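Local coordinates for D-hydantoinase (Ralstonia pickettii, PDB 1NFG), which probably hydrolyses, stereospecifically, the cyclic amide bond of D-hydantoin derivatives, at a site with two zinc ions bridged by a carbamylated lysine, at residues A[346-349]-A[350-354]. Residues are numbered along the deposited sequence; the frame is centred on the assembly and turned at random.
Sequences MVYQ and GVNEG
Tyr348 and Val351, one turn apart near the C-terminal end of helix 343-352, meet through a CH-pi contact. From CB, the tyrosine side chain sets out away from the residues that follow, CG lying anti to the backbone N (chi1 -177°), which stands the ring up beside the helix. CD1 then reaches Val351 CG1 at 3.8 Å and CE1 reaches Val351 CG2 at 3.7 Å. That second methyl sits over one ring face, 4.0 Å from the centroid and shifted toward the rim; it also borders CZ and, at 4.1 Å, OH. A branched valine suits this place because its two methyls follow the ring. Gln349 NE2 lies at the ring edge, in its plane. Phe361 meets the same tyrosine edge-to-face, and Trp393 joins the aromatic cluster.

Along the backbone, this last turn goes over to 3-10-like steps: Gly350 N donates to Val347 O and Val351 N to Tyr348 O (both 2.9 Å). Glu353 N makes a four-residue step to Gln349 O (3.1 Å) as Glu353 leaves helical geometry. Glutamine suits 349 because its amide accepts from Lys421 N while donating to Met345 O. Apolar packing thus fastens the helix end to helix 358-372, while the glutamine amide ties it to strand 419-429.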
loop_
_atom_site.group_PDB
_atom_site.type_symbol
_atom_site.label_atom_id
_atom_site.label_comp_id
_atom_site.label_asym_id
_atom_site.label_seq_id
_atom_site.Cartn_x
_atom_site.Cartn_y
_atom_site.Cartn_z
ATOM N N MET A 346 -28.144 14.012 11.451
ATOM C CA MET A 346 -26.719 13.878 11.724
ATOM C C MET A 346 -25.873 13.840 10.448
ATOM O O MET A 346 -24.861 14.529 10.346
ATOM C CB MET A 346 -26.471 12.622 12.558
ATOM C CG MET A 346 -27.014 12.719 13.968
ATOM S SD MET A 346 -26.218 14.045 14.901
ATOM C CE MET A 346 -27.346 15.275 14.666
ATOM N N VAL A 347 -26.281 13.038 9.474
ATOM C CA VAL A 347 -25.539 12.958 8.228
ATOM C C VAL A 347 -25.622 14.299 7.506
ATOM O O VAL A 347 -24.643 14.750 6.902
ATOM C CB VAL A 347 -26.097 11.845 7.312
ATOM C CG1 VAL A 347 -25.472 11.937 5.924
ATOM C CG2 VAL A 347 -25.821 10.477 7.932
ATOM N N TYR A 348 -26.790 14.937 7.585
ATOM C CA TYR A 348 -27.011 16.227 6.937
ATOM C C TYR A 348 -26.065 17.312 7.456
ATOM O O TYR A 348 -25.713 18.238 6.721
ATOM C CB TYR A 348 -28.459 16.692 7.132
ATOM C CG TYR A 348 -28.772 18.001 6.422
ATOM C CD1 TYR A 348 -28.979 18.036 5.040
ATOM C CD2 TYR A 348 -28.789 19.209 7.122
ATOM C CE1 TYR A 348 -29.187 19.241 4.370
ATOM C CE2 TYR A 348 -28.993 20.416 6.464
ATOM C CZ TYR A 348 -29.187 20.425 5.089
ATOM O OH TYR A 348 -29.346 21.618 4.430
ATOM N N GLN A 349 -25.656 17.214 8.714
ATOM C CA GLN A 349 -24.753 18.221 9.255
ATOM C C GLN A 349 -23.457 18.226 8.448
ATOM O O GLN A 349 -22.727 19.212 8.430
ATOM C CB GLN A 349 -24.456 17.944 10.733
ATOM C CG GLN A 349 -25.698 17.929 11.601
ATOM C CD GLN A 349 -26.560 19.162 11.396
ATOM O OE1 GLN A 349 -26.172 20.275 11.759
ATOM N NE2 GLN A 349 -27.736 18.970 10.803
ATOM N N GLY A 350 -23.187 17.116 7.773
ATOM C CA GLY A 350 -21.984 17.019 6.974
ATOM C C GLY A 350 -22.042 17.922 5.759
ATOM O O GLY A 350 -21.005 18.357 5.251
ATOM N N VAL A 351 -23.247 18.204 5.274
ATOM C CA VAL A 351 -23.360 19.073 4.117
ATOM C C VAL A 351 -23.175 20.496 4.628
ATOM O O VAL A 351 -22.655 21.353 3.921
ATOM C CB VAL A 351 -24.734 18.907 3.369
ATOM C CG1 VAL A 351 -25.385 17.594 3.756
ATOM C CG2 VAL A 351 -25.644 20.076 3.636
ATOM N N ASN A 352 -23.576 20.734 5.870
ATOM C CA ASN A 352 -23.424 22.054 6.467
ATOM C C ASN A 352 -21.950 22.411 6.614
ATOM O O ASN A 352 -21.570 23.569 6.484
ATOM C CB ASN A 352 -24.067 22.099 7.853
ATOM C CG ASN A 352 -25.562 22.300 7.802
ATOM O OD1 ASN A 352 -26.252 22.170 8.821
ATOM N ND2 ASN A 352 -26.077 22.627 6.619
ATOM N N GLU A 353 -21.117 21.413 6.882
ATOM C CA GLU A 353 -19.704 21.666 7.081
ATOM C C GLU A 353 -18.822 21.354 5.891
ATOM O O GLU A 353 -17.614 21.170 6.039
ATOM C CB GLU A 353 -19.235 20.894 8.293
ATOM C CG GLU A 353 -20.061 21.222 9.492
ATOM C CD GLU A 353 -19.695 20.375 10.674
ATOM O OE1 GLU A 353 -19.759 19.132 10.550
ATOM O OE2 GLU A 353 -19.343 20.953 11.727
ATOM N N GLY A 354 -19.423 21.299 4.708
ATOM C CA GLY A 354 -18.658 21.032 3.506
ATOM C C GLY A 354 -18.025 19.660 3.423
ATOM O O GLY A 354 -17.349 19.349 2.441
#